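PDB 3PZF: serine protease inhibitor 2 from Anopheles gambiae, which inhibits the clip-domain serine proteases CLIPB4, CLIPB9 and CLIPB10 and so restrains the melanization immune response in the mosquito hemolymph. Local coordinates for residues A[102-107]-A[242-247]. Residues are numbered along the deposited sequence; the frame is centred on the assembly and turned at random.
Sequences KDYDLN and NKLAMY
Leu244 lays one methyl on the ring of Tyr104, and this CH-pi contact is the heart of the meeting between 102-107 and 242-247. CD1 of Leu244 sits 3.8 Å from the centroid of the Tyr104 ring, 14° off its normal. It is displaced toward the rim on the CE1 side, where CD1 of Leu244 and CE1 of Tyr104 are 3.7 Å apart. A branched leucine suits the place because its forked end puts a methyl over one face of the ring. The same methyl also meets Leu106, with 4.1 Å between CD1 of Leu244 and CD1 of Leu106. CB of Leu106 lies in the plane of the Tyr104 ring, at its edge. Phe185 of strand 177-188 touches Tyr104, Leu106 and Leu244, and Leu387 touches both leucines, completing the buried apolar side.

Toward Lys243 the contact is smaller, more polar and partly exposed, yet it holds one close approach. The first torsion (chi1 175°) carries the chain outward, and bends at chi2 and chi3 (-66°) take CG and CD past the phenol end at about a right angle, bringing CD of Lys243 to 3.3 Å from OH of Tyr104. A long side chain lets the ammonium travel on to the carbonyl of Ser96, while Tyr104 OH donates to that of Ala97.

Strand 105-115, beside 177-188, belongs to serpin sheet A, and 244-251, beside 232-238 and 374-380, to sheet B. With CA of Tyr104 and CA of Leu244 9.1 Å apart, too far for backbone pairing, side chains alone bridge the sheets. Their cohesion is largely apolar, with no hydrogen bond across; the last turn of helix 83-98 fixes the tyrosine hydroxyl and lysine ammonium from outside.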
loop_
_atom_site.group_PDB
_atom_site.type_symbol
_atom_site.label_atom_id
_atom_site.label_comp_id
_atom_site.label_asym_id
_atom_site.label_seq_id
_atom_site.Cartn_x
_atom_site.Cartn_y
_atom_site.Cartn_z
ATOM N N LYS A 102 6.673 -9.584 -18.285
ATOM C CA LYS A 102 8.081 -9.912 -18.213
ATOM C C LYS A 102 8.872 -8.861 -17.451
ATOM O O LYS A 102 9.995 -9.120 -17.013
ATOM C CB LYS A 102 8.654 -10.065 -19.627
ATOM N N ASP A 103 8.285 -7.680 -17.286
ATOM C CA ASP A 103 9.032 -6.533 -16.766
ATOM C C ASP A 103 9.022 -6.389 -15.255
ATOM O O ASP A 103 10.001 -5.944 -14.658
ATOM C CB ASP A 103 8.489 -5.252 -17.376
ATOM C CG ASP A 103 9.026 -5.006 -18.756
ATOM O OD1 ASP A 103 10.273 -4.998 -18.915
ATOM O OD2 ASP A 103 8.195 -4.844 -19.674
ATOM N N TYR A 104 7.910 -6.734 -14.631
ATOM C CA TYR A 104 7.853 -6.677 -13.177
ATOM C C TYR A 104 6.911 -7.755 -12.677
ATOM O O TYR A 104 6.205 -8.384 -13.454
ATOM C CB TYR A 104 7.394 -5.291 -12.718
ATOM C CG TYR A 104 5.941 -4.967 -13.019
ATOM C CD1 TYR A 104 4.939 -5.340 -12.131
ATOM C CD2 TYR A 104 5.574 -4.284 -14.187
ATOM C CE1 TYR A 104 3.619 -5.044 -12.383
ATOM C CE2 TYR A 104 4.249 -3.987 -14.452
ATOM C CZ TYR A 104 3.277 -4.372 -13.543
ATOM O OH TYR A 104 1.949 -4.097 -13.767
ATOM N N ASP A 105 6.925 -7.952 -11.372
ATOM C CA ASP A 105 6.112 -8.960 -10.723
ATOM C C ASP A 105 5.440 -8.255 -9.568
ATOM O O ASP A 105 6.100 -7.816 -8.629
ATOM C CB ASP A 105 7.020 -10.067 -10.219
ATOM C CG ASP A 105 6.274 -11.324 -9.898
ATOM O OD1 ASP A 105 5.023 -11.300 -9.915
ATOM O OD2 ASP A 105 6.944 -12.338 -9.631
ATOM N N LEU A 106 4.125 -8.115 -9.638
ATOM C CA LEU A 106 3.402 -7.528 -8.531
ATOM C C LEU A 106 2.272 -8.461 -8.131
ATOM O O LEU A 106 1.494 -8.891 -8.986
ATOM C CB LEU A 106 2.877 -6.160 -8.913
ATOM C CG LEU A 106 2.370 -5.357 -7.696
ATOM C CD1 LEU A 106 2.512 -3.871 -7.934
ATOM C CD2 LEU A 106 0.912 -5.720 -7.381
ATOM N N ASN A 107 2.174 -8.797 -6.850
ATOM C CA ASN A 107 1.076 -9.672 -6.411
ATOM C C ASN A 107 0.379 -9.099 -5.187
ATOM O O ASN A 107 1.033 -8.740 -4.203
ATOM C CB ASN A 107 1.566 -11.099 -6.135
ATOM C CG ASN A 107 0.419 -12.079 -5.921
ATOM O OD1 ASN A 107 -0.573 -12.058 -6.656
ATOM N ND2 ASN A 107 0.543 -12.933 -4.910
ATOM N N ASN A 242 6.125 0.260 -18.593
ATOM C CA ASN A 242 5.193 1.333 -18.957
ATOM C C ASN A 242 3.933 1.330 -18.125
ATOM O O ASN A 242 2.835 1.575 -18.646
ATOM C CB ASN A 242 4.803 1.249 -20.435
ATOM C CG ASN A 242 5.959 1.557 -21.355
ATOM O OD1 ASN A 242 6.250 0.793 -22.274
ATOM N ND2 ASN A 242 6.643 2.675 -21.102
ATOM N N LYS A 243 4.069 1.048 -16.840
ATOM C CA LYS A 243 2.894 1.016 -15.980
ATOM C C LYS A 243 3.105 1.639 -14.616
ATOM O O LYS A 243 2.246 2.393 -14.148
ATOM C CB LYS A 243 2.390 -0.405 -15.787
ATOM C CG LYS A 243 1.256 -0.465 -14.796
ATOM C CD LYS A 243 0.271 -1.554 -15.142
ATOM C CE LYS A 243 -0.442 -1.269 -16.443
ATOM N NZ LYS A 243 -1.134 -2.488 -16.900
ATOM N N LEU A 244 4.222 1.310 -13.969
ATOM C CA LEU A 244 4.428 1.689 -12.582
ATOM C C LEU A 244 5.532 2.736 -12.455
ATOM O O LEU A 244 6.483 2.758 -13.248
ATOM C CB LEU A 244 4.849 0.474 -11.747
ATOM C CG LEU A 244 3.829 -0.670 -11.710
ATOM C CD1 LEU A 244 4.417 -1.783 -10.879
ATOM C CD2 LEU A 244 2.514 -0.187 -11.124
ATOM N N ALA A 245 5.400 3.598 -11.452
ATOM C CA ALA A 245 6.491 4.534 -11.110
ATOM C C ALA A 245 6.510 4.783 -9.617
ATOM O O ALA A 245 5.487 4.644 -8.981
ATOM C CB ALA A 245 6.279 5.864 -11.876
ATOM N N MET A 246 7.671 5.098 -9.032
ATOM C CA MET A 246 7.711 5.491 -7.631
ATOM C C MET A 246 7.854 6.992 -7.558
ATOM O O MET A 246 8.735 7.575 -8.190
ATOM C CB MET A 246 8.865 4.830 -6.851
ATOM C CG MET A 246 8.884 5.255 -5.370
ATOM S SD MET A 246 10.083 4.316 -4.335
ATOM C CE MET A 246 9.231 2.776 -4.013
ATOM N N TYR A 247 6.999 7.624 -6.763
ATOM C CA TYR A 247 7.131 9.057 -6.519
ATOM C C TYR A 247 7.713 9.308 -5.144
ATOM O O TYR A 247 7.454 8.541 -4.213
ATOM C CB TYR A 247 5.768 9.731 -6.589
ATOM C CG TYR A 247 5.242 10.004 -7.981
ATOM C CD1 TYR A 247 4.502 9.039 -8.668
ATOM C CD2 TYR A 247 5.462 11.247 -8.611
ATOM C CE1 TYR A 247 3.995 9.300 -9.959
ATOM C CE2 TYR A 247 4.942 11.505 -9.886
ATOM C CZ TYR A 247 4.225 10.532 -10.553
ATOM O OH TYR A 247 3.711 10.848 -11.823
#